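Local structure of Alr3699 protein (Nostoc sp., 4XSO) at residues A[11-16]-A[44-49]; A[59-64]-A[87-92]; A[101-106]-A[125-130]; A[212-217]-A[242-247]. The protein is a member of the GT-B glycosyltransferase families, built from two domains that each hold a parallel sheet flanked by helices. All blocks are in the same frame, centred on the assembly; numbering follows the deposited sequence.

Contact 1 (A[11-16]-A[44-49])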
loop_
_atom_site.group_PDB
_atom_site.type_symbol
_atom_site.label_atom_id
_atom_site.label_comp_id
_atom_site.label_asym_id
_atom_site.label_seq_id
_atom_site.Cartn_x
_atom_site.Cartn_y
_atom_site.Cartn_z
ATOM N N PHE A 11 -16.525 -5.550 -3.221
ATOM C CA PHE A 11 -16.887 -4.135 -3.301
ATOM C C PHE A 11 -16.197 -3.540 -2.123
ATOM O O PHE A 11 -16.175 -4.172 -1.047
ATOM C CB PHE A 11 -18.400 -3.877 -3.177
ATOM C CG PHE A 11 -19.235 -4.386 -4.328
ATOM C CD1 PHE A 11 -19.388 -3.628 -5.495
ATOM C CD2 PHE A 11 -19.890 -5.617 -4.243
ATOM C CE1 PHE A 11 -20.147 -4.079 -6.544
ATOM C CE2 PHE A 11 -20.765 -5.996 -5.260
ATOM C CZ PHE A 11 -20.855 -5.278 -6.423
ATOM N N LEU A 12 -15.646 -2.347 -2.324
ATOM C CA LEU A 12 -15.004 -1.613 -1.276
ATOM C C LEU A 12 -15.512 -0.205 -1.178
ATOM O O LEU A 12 -15.708 0.510 -2.177
ATOM C CB LEU A 12 -13.477 -1.540 -1.537
ATOM C CG LEU A 12 -12.671 -2.800 -1.453
ATOM C CD1 LEU A 12 -11.209 -2.494 -1.862
ATOM C CD2 LEU A 12 -12.748 -3.323 -0.019
ATOM N N ASP A 13 -15.718 0.253 0.046
ATOM C CA ASP A 13 -16.277 1.579 0.217
ATOM C C ASP A 13 -15.800 2.180 1.549
ATOM O O ASP A 13 -15.874 1.547 2.580
ATOM C CB ASP A 13 -17.798 1.529 0.092
ATOM C CG ASP A 13 -18.448 2.918 0.057
ATOM O OD1 ASP A 13 -18.253 3.714 1.023
ATOM O OD2 ASP A 13 -19.236 3.207 -0.895
ATOM N N GLN A 14 -15.310 3.423 1.524
ATOM C CA GLN A 14 -14.584 3.928 2.697
ATOM C C GLN A 14 -15.512 4.286 3.857
ATOM O O GLN A 14 -15.080 4.327 5.005
ATOM C CB GLN A 14 -13.733 5.166 2.356
ATOM C CG GLN A 14 -14.562 6.435 2.243
ATOM C CD GLN A 14 -13.838 7.511 1.392
ATOM O OE1 GLN A 14 -13.235 7.229 0.370
ATOM N NE2 GLN A 14 -13.913 8.741 1.833
ATOM N N SER A 15 -16.779 4.521 3.577
ATOM C CA SER A 15 -17.685 5.050 4.590
ATOM C C SER A 15 -18.615 4.055 5.315
ATOM O O SER A 15 -19.204 3.162 4.703
ATOM C CB SER A 15 -18.550 6.147 3.974
ATOM O OG SER A 15 -19.195 6.881 4.992
ATOM N N GLY A 16 -18.760 4.293 6.622
ATOM C CA GLY A 16 -19.826 3.740 7.466
ATOM C C GLY A 16 -21.198 4.423 7.367
ATOM O O GLY A 16 -22.160 3.933 7.955
ATOM N N GLY A 44 -20.762 1.798 10.969
ATOM C CA GLY A 44 -21.789 2.826 10.939
ATOM C C GLY A 44 -23.133 2.301 10.484
ATOM O O GLY A 44 -23.328 1.087 10.365
ATOM N N ALA A 45 -24.048 3.229 10.195
ATOM C CA ALA A 45 -25.384 2.913 9.707
ATOM C C ALA A 45 -25.409 2.209 8.348
ATOM O O ALA A 45 -26.403 1.566 8.009
ATOM C CB ALA A 45 -26.199 4.183 9.615
ATOM N N PHE A 46 -24.336 2.325 7.568
ATOM C CA PHE A 46 -24.342 1.763 6.230
ATOM C C PHE A 46 -24.228 0.236 6.284
ATOM O O PHE A 46 -24.777 -0.458 5.447
ATOM C CB PHE A 46 -23.233 2.381 5.390
ATOM C CG PHE A 46 -23.225 1.917 3.966
ATOM C CD1 PHE A 46 -24.399 1.644 3.290
ATOM C CD2 PHE A 46 -22.029 1.722 3.294
ATOM C CE1 PHE A 46 -24.376 1.193 1.992
ATOM C CE2 PHE A 46 -22.009 1.258 1.989
ATOM C CZ PHE A 46 -23.193 0.991 1.337
ATOM N N LYS A 47 -23.478 -0.225 7.259
ATOM C CA LYS A 47 -23.274 -1.601 7.544
ATOM C C LYS A 47 -24.604 -2.235 7.850
ATOM O O LYS A 47 -24.967 -3.302 7.292
ATOM C CB LYS A 47 -22.370 -1.736 8.771
ATOM C CG LYS A 47 -22.110 -3.223 9.083
ATOM C CD LYS A 47 -21.050 -3.392 10.108
ATOM C CE LYS A 47 -20.586 -4.826 10.236
ATOM N NZ LYS A 47 -21.229 -5.498 11.388
ATOM N N THR A 48 -25.347 -1.569 8.740
ATOM C CA THR A 48 -26.707 -2.054 9.120
ATOM C C THR A 48 -27.640 -2.147 7.900
ATOM O O THR A 48 -28.306 -3.220 7.684
ATOM C CB THR A 48 -27.295 -1.223 10.331
ATOM O OG1 THR A 48 -26.320 -1.175 11.382
ATOM C CG2 THR A 48 -28.536 -1.881 10.912
ATOM N N LEU A 49 -27.638 -1.104 7.064
ATOM C CA LEU A 49 -28.476 -1.110 5.835
ATOM C C LEU A 49 -28.101 -2.258 4.867
ATOM O O LEU A 49 -28.993 -2.859 4.247
ATOM C CB LEU A 49 -28.419 0.181 5.026
ATOM C CG LEU A 49 -28.883 1.525 5.598
ATOM C CD1 LEU A 49 -28.581 2.640 4.574
ATOM C CD2 LEU A 49 -30.396 1.500 5.939
#
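Phe46 meets the 15-16 loop with both its backbone and its ring. Phe46 N donates to Gly16 O over 2.7 Å, a fairly straight bond (160° at the hydrogen) whose donor stands above the carbonyl plane. The same oxygen receives a CA-H contact from Gly44 CA at 3.2 Å. Gly16 O thus sits against the first turn of helix 45-52 and occupies an amide that has no acceptor one turn earlier in the helix. Glycine suits both backbone positions: with no side chains to hold them apart, Gly16 CA and Gly44 CA come within 4.1 Å, and Gly44, the N-cap residue, adopts an extended conformation that glycine reaches easily.

Phe46 CG lies anti to the backbone N (chi1 -176°), which swings the ring toward the end of strand 9-13. Its CD2 edge meets Ser15 O at 3.5 Å, a weakly polar approach fit for an aromatic rim, while the carboxylate carbon of Asp13 stands obliquely to the ring, 4.4 Å from CE2.

Asp13 is itself held in place. Its OD1 accepts from Ser15 N (3.1 Å) in an Asx turn that bends the chain out of the strand, and OD2 is hydrogen-bonded to Asn103 ND2.

Beyond these, the Phe46 ring packs on Glu22 and Ile26 of helix 20-29 and on Leu40, while strand 9-13 runs between strands 36-40 and 99-102 in the parallel sheet.

Contact 2 (A[59-64]-A[87-92]); sequences VFTNQP and VAKVVQ
Lys89, on helix 85-95, reaches across to Thr61 and Gln63, whose backbone is shaped by an ST turn beyond edge strand 57-59. Thr61 OG1 accepts from Gln63 N at 3.2 Å with an angle of 166° at the hydrogen, a turn consistent with both carbonyls facing the lysine. Lys89 NZ donates to Thr61 O at 2.7 Å, from well above that carbonyl's plane, and to Gln63 O at 2.6 Å, tilted only slightly from the plane. A water takes a third bond from Lys89 NZ at 3.2 Å. The water also accepts from Thr61 N, 2.8 Å from its oxygen, and gives a weak bond to Val59 O.

The ammonium group is therefore met by neutral acceptors, whose dipoles probably offset part of its charge. Lysine fits because its chain, extended beyond CG, spans the gap: its CB stays against the Phe60 ring while the outer methylenes run up to the two carbonyls. Asn62 OD1 ties the same loop to the helix start by accepting from Leu86 N, and Asn62 also packs on Leu83 of the second subunit.

Nearer the helix backbone, Phe60 CD1 touches Lys89 CB at 3.6 Å as the two side chains pass in opposite directions. Val90 CG2 lies over one face of the Phe60 ring, offset toward its rim and 4.2 Å from CG.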
loop_
_atom_site.group_PDB
_atom_site.type_symbol
_atom_site.label_atom_id
_atom_site.label_comp_id
_atom_site.label_asym_id
_atom_site.label_seq_id
_atom_site.Cartn_x
_atom_site.Cartn_y
_atom_site.Cartn_z
ATOM N N VAL A 59 -16.084 -4.986 8.050
ATOM C CA VAL A 59 -15.424 -3.720 8.324
ATOM C C VAL A 59 -13.934 -4.030 8.441
ATOM O O VAL A 59 -13.544 -4.824 9.281
ATOM C CB VAL A 59 -15.971 -3.079 9.624
ATOM C CG1 VAL A 59 -15.086 -1.915 10.037
ATOM C CG2 VAL A 59 -17.404 -2.596 9.432
ATOM N N PHE A 60 -13.099 -3.407 7.615
ATOM C CA PHE A 60 -11.640 -3.620 7.698
ATOM C C PHE A 60 -11.025 -2.462 8.471
ATOM O O PHE A 60 -11.309 -1.288 8.184
ATOM C CB PHE A 60 -11.050 -3.684 6.317
ATOM C CG PHE A 60 -11.458 -4.903 5.559
ATOM C CD1 PHE A 60 -10.814 -6.108 5.771
ATOM C CD2 PHE A 60 -12.504 -4.859 4.661
ATOM C CE1 PHE A 60 -11.176 -7.241 5.075
ATOM C CE2 PHE A 60 -12.876 -5.982 3.975
ATOM C CZ PHE A 60 -12.230 -7.183 4.193
ATOM N N THR A 61 -10.218 -2.771 9.481
ATOM C CA THR A 61 -9.639 -1.699 10.297
ATOM C C THR A 61 -8.166 -1.843 10.230
ATOM O O THR A 61 -7.640 -2.913 9.841
ATOM C CB THR A 61 -9.960 -1.837 11.791
ATOM O OG1 THR A 61 -9.351 -3.046 12.258
ATOM C CG2 THR A 61 -11.441 -1.877 12.042
ATOM N N ASN A 62 -7.498 -0.811 10.730
ATOM C CA ASN A 62 -6.064 -0.862 10.825
ATOM C C ASN A 62 -5.490 -1.546 12.082
ATOM O O ASN A 62 -4.349 -1.322 12.417
ATOM C CB ASN A 62 -5.465 0.526 10.616
ATOM C CG ASN A 62 -4.180 0.458 9.835
ATOM O OD1 ASN A 62 -4.072 -0.271 8.841
ATOM N ND2 ASN A 62 -3.179 1.199 10.291
ATOM N N GLN A 63 -6.251 -2.434 12.722
ATOM C CA GLN A 63 -5.746 -3.243 13.849
ATOM C C GLN A 63 -4.872 -4.435 13.454
ATOM O O GLN A 63 -5.099 -5.055 12.408
ATOM C CB GLN A 63 -6.908 -3.787 14.674
ATOM C CG GLN A 63 -7.646 -2.717 15.459
ATOM C CD GLN A 63 -9.079 -3.111 15.777
ATOM O OE1 GLN A 63 -9.364 -4.263 16.122
ATOM N NE2 GLN A 63 -9.988 -2.149 15.658
ATOM N N PRO A 64 -3.918 -4.814 14.332
ATOM C CA PRO A 64 -2.853 -5.745 13.954
ATOM C C PRO A 64 -3.336 -7.136 13.525
ATOM O O PRO A 64 -4.351 -7.597 14.037
ATOM C CB PRO A 64 -2.004 -5.833 15.240
ATOM C CG PRO A 64 -2.367 -4.624 16.049
ATOM C CD PRO A 64 -3.820 -4.437 15.758
ATOM N N VAL A 87 -4.523 -2.754 4.610
ATOM C CA VAL A 87 -4.194 -3.246 3.264
ATOM C C VAL A 87 -4.038 -4.773 3.210
ATOM O O VAL A 87 -4.604 -5.439 2.379
ATOM C CB VAL A 87 -2.937 -2.539 2.759
ATOM C CG1 VAL A 87 -2.541 -3.056 1.401
ATOM C CG2 VAL A 87 -3.207 -1.036 2.751
ATOM N N ALA A 88 -3.338 -5.331 4.173
ATOM C CA ALA A 88 -3.088 -6.745 4.200
ATOM C C ALA A 88 -4.350 -7.584 4.362
ATOM O O ALA A 88 -4.468 -8.659 3.785
ATOM C CB ALA A 88 -2.137 -7.056 5.333
ATOM N N LYS A 89 -5.274 -7.109 5.189
ATOM C CA LYS A 89 -6.597 -7.711 5.262
ATOM C C LYS A 89 -7.387 -7.679 3.937
ATOM O O LYS A 89 -8.000 -8.708 3.513
ATOM C CB LYS A 89 -7.387 -6.987 6.351
ATOM C CG LYS A 89 -6.929 -7.332 7.748
ATOM C CD LYS A 89 -7.372 -6.237 8.713
ATOM C CE LYS A 89 -6.949 -6.500 10.156
ATOM N NZ LYS A 89 -7.302 -5.338 11.014
ATOM N N VAL A 90 -7.371 -6.512 3.291
ATOM C CA VAL A 90 -8.062 -6.335 2.029
ATOM C C VAL A 90 -7.441 -7.317 0.997
ATOM O O VAL A 90 -8.143 -8.078 0.333
ATOM C CB VAL A 90 -8.040 -4.861 1.555
ATOM C CG1 VAL A 90 -8.635 -4.725 0.158
ATOM C CG2 VAL A 90 -8.839 -3.959 2.476
ATOM N N VAL A 91 -6.115 -7.357 0.928
ATOM C CA VAL A 91 -5.424 -8.253 -0.019
ATOM C C VAL A 91 -5.777 -9.702 0.184
ATOM O O VAL A 91 -5.986 -10.425 -0.756
ATOM C CB VAL A 91 -3.903 -8.157 0.099
ATOM C CG1 VAL A 91 -3.235 -9.228 -0.769
ATOM C CG2 VAL A 91 -3.410 -6.764 -0.218
ATOM N N GLN A 92 -5.753 -10.113 1.428
ATOM C CA GLN A 92 -6.030 -11.466 1.845
ATOM C C GLN A 92 -7.468 -11.792 1.461
ATOM O O GLN A 92 -7.711 -12.797 0.865
ATOM C CB GLN A 92 -5.858 -11.544 3.366
ATOM C CG GLN A 92 -5.493 -12.901 3.919
ATOM C CD GLN A 92 -6.630 -13.875 3.944
ATOM O OE1 GLN A 92 -7.697 -13.582 4.483
ATOM N NE2 GLN A 92 -6.398 -15.080 3.403
HETATM O O HOH W 1 -10.465 -5.379 10.454
#

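Contact 3 (A[101-106]-A[125-130]); sequences YANTQK and HLHDIL
Asn103 O and His125 O both accept from a single water, 2.8 Å from each, and the same water accepts from His127 N at 2.9 Å. It bridges the two segments just where strands 99-102 and 122-126 of a beta-alpha-beta unit separate. Immediately before the split, His125 N gives Ala102 O a regular strand-to-strand bond.

His127 NE2 donates to Asn103 OD1 at 2.6 Å. The oxygen lies in the imidazole plane, but the amide is turned 75° from the ring, and the donor stands above the amide's carbonyl plane. Asparagine suits this site because its two ends do different work: ND2 hydrogen-bonds Asp13 OD2 and Ala21 O, fixing which end presents the oxygen to the histidine. The imidazole of His125 lies offset over that of His127, and its ND1 shares a hydrogen bond of 2.9 Å with Tyr101 OH. Tyr101 and His125 run side by side, both with CG anti to the backbone N, and meet rim to rim.

A second water links Gln105 N, in the opening turn of helix 105-118, to Asp128 OD2, 2.8 Å from each. Gln105 OE1 is buried without a polar partner, with Leu130 CD2 3.8 Å away.

The bond to Asn103, itself anchored by Asp13 and Ala21, probably fixes how the His127 ring is turned; its ND1 hydrogen-bonds a glycerol probably left from crystallisation, and the ordered, polar strand ends are consistent with a pocket wall.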
loop_
_atom_site.group_PDB
_atom_site.type_symbol
_atom_site.label_atom_id
_atom_site.label_comp_id
_atom_site.label_asym_id
_atom_site.label_seq_id
_atom_site.Cartn_x
_atom_site.Cartn_y
_atom_site.Cartn_z
ATOM N N TYR A 101 -14.130 -3.924 -6.684
ATOM C CA TYR A 101 -14.961 -2.831 -7.210
ATOM C C TYR A 101 -14.965 -1.732 -6.161
ATOM O O TYR A 101 -15.630 -1.836 -5.123
ATOM C CB TYR A 101 -16.355 -3.394 -7.526
ATOM C CG TYR A 101 -17.319 -2.557 -8.277
ATOM C CD1 TYR A 101 -17.865 -1.415 -7.738
ATOM C CD2 TYR A 101 -17.836 -3.022 -9.489
ATOM C CE1 TYR A 101 -18.866 -0.709 -8.398
ATOM C CE2 TYR A 101 -18.829 -2.319 -10.179
ATOM C CZ TYR A 101 -19.339 -1.171 -9.641
ATOM O OH TYR A 101 -20.323 -0.486 -10.320
ATOM N N ALA A 102 -14.116 -0.745 -6.401
ATOM C CA ALA A 102 -13.913 0.397 -5.474
ATOM C C ALA A 102 -14.901 1.501 -5.786
ATOM O O ALA A 102 -14.974 1.995 -6.927
ATOM C CB ALA A 102 -12.496 0.911 -5.592
ATOM N N ASN A 103 -15.621 1.904 -4.737
ATOM C CA ASN A 103 -16.746 2.793 -4.838
ATOM C C ASN A 103 -16.512 4.224 -4.292
ATOM O O ASN A 103 -17.389 5.064 -4.367
ATOM C CB ASN A 103 -17.953 2.128 -4.187
ATOM C CG ASN A 103 -19.275 2.667 -4.734
ATOM O OD1 ASN A 103 -19.518 2.589 -5.904
ATOM N ND2 ASN A 103 -20.144 3.178 -3.857
ATOM N N THR A 104 -15.323 4.480 -3.767
ATOM C CA THR A 104 -14.981 5.769 -3.182
ATOM C C THR A 104 -13.494 5.913 -3.318
ATOM O O THR A 104 -12.787 4.965 -3.738
ATOM C CB THR A 104 -15.347 5.903 -1.669
ATOM O OG1 THR A 104 -14.462 5.089 -0.877
ATOM C CG2 THR A 104 -16.786 5.559 -1.410
ATOM N N GLN A 105 -12.988 7.137 -3.056
ATOM C CA GLN A 105 -11.555 7.418 -3.275
ATOM C C GLN A 105 -10.551 6.645 -2.474
ATOM O O GLN A 105 -9.559 6.147 -3.004
ATOM C CB GLN A 105 -11.227 8.898 -3.036
ATOM C CG GLN A 105 -11.488 9.779 -4.207
ATOM C CD GLN A 105 -11.066 11.231 -3.951
ATOM O OE1 GLN A 105 -11.910 12.144 -3.942
ATOM N NE2 GLN A 105 -9.767 11.445 -3.721
ATOM N N LYS A 106 -10.723 6.620 -1.178
ATOM C CA LYS A 106 -9.860 5.786 -0.367
ATOM C C LYS A 106 -9.982 4.297 -0.690
ATOM O O LYS A 106 -9.024 3.509 -0.484
ATOM C CB LYS A 106 -10.215 5.962 1.097
ATOM C CG LYS A 106 -10.244 7.430 1.599
ATOM C CD LYS A 106 -9.929 7.452 3.094
ATOM C CE LYS A 106 -10.743 8.452 3.878
ATOM N NZ LYS A 106 -10.151 9.805 3.794
ATOM N N HIS A 125 -15.699 2.868 -9.496
ATOM C CA HIS A 125 -16.941 3.603 -9.761
ATOM C C HIS A 125 -16.870 4.927 -9.126
ATOM O O HIS A 125 -16.782 5.008 -7.907
ATOM C CB HIS A 125 -18.099 2.847 -9.166
ATOM C CG HIS A 125 -19.403 3.293 -9.689
ATOM N ND1 HIS A 125 -20.421 2.414 -9.922
ATOM C CD2 HIS A 125 -19.859 4.520 -10.047
ATOM C CE1 HIS A 125 -21.470 3.075 -10.375
ATOM N NE2 HIS A 125 -21.160 4.354 -10.452
ATOM N N LEU A 126 -16.788 5.942 -9.980
ATOM C CA LEU A 126 -16.494 7.290 -9.613
ATOM C C LEU A 126 -17.847 7.961 -9.398
ATOM O O LEU A 126 -18.645 8.145 -10.355
ATOM C CB LEU A 126 -15.757 7.924 -10.787
ATOM C CG LEU A 126 -15.382 9.416 -10.698
ATOM C CD1 LEU A 126 -14.439 9.720 -9.543
ATOM C CD2 LEU A 126 -14.747 9.885 -11.988
ATOM N N HIS A 127 -18.133 8.317 -8.159
ATOM C CA HIS A 127 -19.352 8.990 -7.834
ATOM C C HIS A 127 -19.120 10.486 -7.538
ATOM O O HIS A 127 -20.098 11.197 -7.267
ATOM C CB HIS A 127 -20.024 8.379 -6.611
ATOM C CG HIS A 127 -20.433 6.952 -6.777
ATOM N ND1 HIS A 127 -21.609 6.595 -7.379
ATOM C CD2 HIS A 127 -19.845 5.796 -6.394
ATOM C CE1 HIS A 127 -21.736 5.284 -7.387
ATOM N NE2 HIS A 127 -20.691 4.772 -6.770
ATOM N N ASP A 128 -17.866 10.953 -7.591
ATOM C CA ASP A 128 -17.540 12.358 -7.232
ATOM C C ASP A 128 -17.154 13.149 -8.477
ATOM O O ASP A 128 -16.729 12.583 -9.488
ATOM C CB ASP A 128 -16.338 12.448 -6.291
ATOM C CG ASP A 128 -16.489 11.598 -5.010
ATOM O OD1 ASP A 128 -17.489 11.780 -4.316
ATOM O OD2 ASP A 128 -15.573 10.804 -4.693
ATOM N N ILE A 129 -17.321 14.454 -8.379
ATOM C CA ILE A 129 -16.694 15.401 -9.302
ATOM C C ILE A 129 -15.345 15.688 -8.647
ATOM O O ILE A 129 -15.314 16.200 -7.532
ATOM C CB ILE A 129 -17.543 16.662 -9.454
ATOM C CG1 ILE A 129 -18.847 16.305 -10.173
ATOM C CG2 ILE A 129 -16.786 17.792 -10.205
ATOM C CD1 ILE A 129 -19.722 17.523 -10.402
ATOM N N LEU A 130 -14.275 15.226 -9.272
ATOM C CA LEU A 130 -12.914 15.350 -8.780
ATOM C C LEU A 130 -12.410 16.800 -8.944
ATOM O O LEU A 130 -11.549 17.076 -9.738
ATOM C CB LEU A 130 -12.023 14.369 -9.538
ATOM C CG LEU A 130 -12.346 12.947 -9.113
ATOM C CD1 LEU A 130 -11.639 11.937 -9.951
ATOM C CD2 LEU A 130 -11.998 12.739 -7.652
HETATM O O HOH W 2 -16.581 7.142 -6.072
HETATM O O HOH W 3 -14.732 9.283 -2.491
#

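Contact 4 (A[212-217]-A[242-247])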
loop_
_atom_site.group_PDB
_atom_site.type_symbol
_atom_site.label_atom_id
_atom_site.label_comp_id
_atom_site.label_asym_id
_atom_site.label_seq_id
_atom_site.Cartn_x
_atom_site.Cartn_y
_atom_site.Cartn_z
ATOM N N PHE A 212 -36.067 18.420 -0.890
ATOM C CA PHE A 212 -35.823 17.126 -0.189
ATOM C C PHE A 212 -34.325 16.897 -0.030
ATOM O O PHE A 212 -33.667 16.551 -0.978
ATOM C CB PHE A 212 -36.366 15.994 -1.032
ATOM C CG PHE A 212 -37.833 16.060 -1.179
ATOM C CD1 PHE A 212 -38.387 16.842 -2.132
ATOM C CD2 PHE A 212 -38.632 15.392 -0.319
ATOM C CE1 PHE A 212 -39.726 16.954 -2.248
ATOM C CE2 PHE A 212 -39.993 15.516 -0.394
ATOM C CZ PHE A 212 -40.542 16.272 -1.386
ATOM N N SER A 213 -33.789 17.082 1.138
ATOM C CA SER A 213 -32.338 17.174 1.254
ATOM C C SER A 213 -32.027 17.272 2.749
ATOM O O SER A 213 -32.926 17.530 3.538
ATOM C CB SER A 213 -31.798 18.275 0.336
ATOM O OG SER A 213 -30.648 18.883 0.847
ATOM N N ARG A 214 -30.755 17.116 3.132
ATOM C CA ARG A 214 -30.360 17.461 4.468
ATOM C C ARG A 214 -30.158 18.995 4.451
ATOM O O ARG A 214 -29.930 19.618 3.418
ATOM C CB ARG A 214 -29.063 16.726 4.874
ATOM C CG ARG A 214 -27.898 17.011 3.950
ATOM C CD ARG A 214 -26.710 16.083 4.218
ATOM N NE ARG A 214 -25.730 16.229 3.151
ATOM C CZ ARG A 214 -25.775 15.601 1.976
ATOM N NH1 ARG A 214 -26.736 14.711 1.704
ATOM N NH2 ARG A 214 -24.829 15.855 1.072
ATOM N N LEU A 215 -30.350 19.590 5.598
ATOM C CA LEU A 215 -30.307 21.021 5.745
ATOM C C LEU A 215 -28.839 21.402 5.784
ATOM O O LEU A 215 -28.164 21.200 6.807
ATOM C CB LEU A 215 -31.032 21.423 7.037
ATOM C CG LEU A 215 -32.493 20.986 7.112
ATOM C CD1 LEU A 215 -33.053 21.324 8.500
ATOM C CD2 LEU A 215 -33.324 21.635 6.016
ATOM N N SER A 216 -28.253 21.961 4.797
ATOM C CA SER A 216 -26.827 22.240 4.584
ATOM C C SER A 216 -26.606 23.459 3.654
ATOM O O SER A 216 -27.461 23.780 2.828
ATOM C CB SER A 216 -26.157 20.975 4.091
ATOM O OG SER A 216 -24.821 21.236 3.843
ATOM N N PRO A 217 -25.744 24.333 3.748
ATOM C CA PRO A 217 -25.687 25.530 2.874
ATOM C C PRO A 217 -25.472 25.166 1.413
ATOM O O PRO A 217 -26.014 25.817 0.528
ATOM C CB PRO A 217 -24.469 26.329 3.386
ATOM C CG PRO A 217 -24.131 25.744 4.725
ATOM C CD PRO A 217 -24.786 24.397 4.879
ATOM N N ASP A 242 -33.267 16.397 7.611
ATOM C CA ASP A 242 -32.867 16.676 8.948
ATOM C C ASP A 242 -31.609 17.510 8.905
ATOM O O ASP A 242 -30.996 17.698 7.869
ATOM C CB ASP A 242 -32.753 15.383 9.802
ATOM C CG ASP A 242 -31.834 14.363 9.205
ATOM O OD1 ASP A 242 -31.563 14.431 8.001
ATOM O OD2 ASP A 242 -31.390 13.470 9.939
ATOM N N ALA A 243 -31.299 18.028 10.076
ATOM C CA ALA A 243 -30.133 18.820 10.363
ATOM C C ALA A 243 -29.066 17.845 10.800
ATOM O O ALA A 243 -29.357 16.741 11.284
ATOM C CB ALA A 243 -30.475 19.764 11.514
ATOM N N LEU A 244 -27.837 18.290 10.708
ATOM C CA LEU A 244 -26.705 17.468 11.047
ATOM C C LEU A 244 -25.751 18.258 11.972
ATOM O O LEU A 244 -25.793 19.518 12.028
ATOM C CB LEU A 244 -26.011 17.016 9.752
ATOM C CG LEU A 244 -25.617 18.150 8.785
ATOM C CD1 LEU A 244 -24.096 18.318 8.801
ATOM C CD2 LEU A 244 -26.103 17.936 7.357
ATOM N N PHE A 245 -24.923 17.487 12.694
ATOM C CA PHE A 245 -24.046 17.976 13.749
ATOM C C PHE A 245 -23.182 19.122 13.227
ATOM O O PHE A 245 -23.108 20.206 13.837
ATOM C CB PHE A 245 -23.202 16.826 14.308
ATOM C CG PHE A 245 -22.295 17.231 15.446
ATOM C CD1 PHE A 245 -22.782 17.313 16.760
ATOM C CD2 PHE A 245 -20.952 17.547 15.216
ATOM C CE1 PHE A 245 -21.949 17.701 17.816
ATOM C CE2 PHE A 245 -20.121 17.928 16.269
ATOM C CZ PHE A 245 -20.619 18.007 17.570
ATOM N N GLY A 246 -22.605 18.922 12.049
ATOM C CA GLY A 246 -21.758 19.936 11.431
ATOM C C GLY A 246 -22.417 21.239 11.016
ATOM O O GLY A 246 -21.743 22.261 10.917
ATOM N N GLU A 247 -23.724 21.247 10.764
ATOM C CA GLU A 247 -24.339 22.477 10.227
ATOM C C GLU A 247 -25.466 23.004 11.088
ATOM O O GLU A 247 -26.517 23.453 10.569
ATOM C CB GLU A 247 -24.862 22.271 8.808
ATOM C CG GLU A 247 -23.766 21.912 7.821
ATOM C CD GLU A 247 -22.722 23.008 7.630
ATOM O OE1 GLU A 247 -22.947 24.177 8.037
ATOM O OE2 GLU A 247 -21.662 22.681 7.058
#
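Segments 212-217 and 242-247 leave neighbouring parallel strands, 207-212 and 235-240, and stay side by side for two more residues before parting. Arg214 CA lies 5.2 Å from Asp242 CA, and Leu215 N donates to Asp242 O at 3.0 Å, almost straight at 172°. Arg214 CA adds a longer C-H contact to the same Asp242 O, at 3.5 Å. Farther on, 242-247 folds into a turn closed by Glu247 N to Leu244 O (3.0 Å), delivering Glu247 to the N-cap position of helix 248-260.

Leu215 points into the contact: its CG rests against Asp242 O, and CD1 approaches Ala243 CB at 4.3 Å. Its branched, apolar end suits this buried place, where Val251 and Gln221 also touch it, while the small Ala243 packs on Gln248 and Val251 of helix 248-260.

Arg214 works through its methylenes. The Leu244 side chain crosses them obliquely, its CD2 3.7 Å from Arg214 CD, and the guanidinium, at the end of an extended chain, leads away from the other segment. Arg214 O accepts from Ser213 OG at 2.8 Å and also from Gln221 NE2, so a hydroxyl and an amide both engage this carbonyl of the loop.

Glu247, its chain folded by the turn about CB-CG (chi2 -64°), brings its carboxylate beside the proline ring, OE1 lying 3.7 Å from Pro217 CD, whose hydrogens are probably slightly polarised by the neighbouring nitrogen.

Adjacent loops from the C-terminal ends of parallel strands, each leading into a helix, are usual in parallel alpha/beta folds; with the strand order 3-2-1-4-5-6 they fit a Rossmann-like domain, here the second of a GT-B fold.

Contacts 1, 2 and 3 belong to the first domain, contact 4 to the second. Contact 3 is the buried one; contacts 1 and 2 are partly buried, and contact 4 lies at the surface. Contacts 1 and 3 share a sheet through neighbouring strands 9-13 and 99-102 and touch directly, Gln14 OE1 probably bonding Thr104 OG1 at 2.8 Å. Contact 2 joins contact 1 by apolar packing, Leu12 CD1 on Val90 CG1. The chemistry follows place: side-chain, backbone and water-mediated bonds in contact 3, a charged amine among carbonyls and one water in contact 2, and a single backbone bond across each of contacts 1 and 4, whose centres are about 20 Å apart.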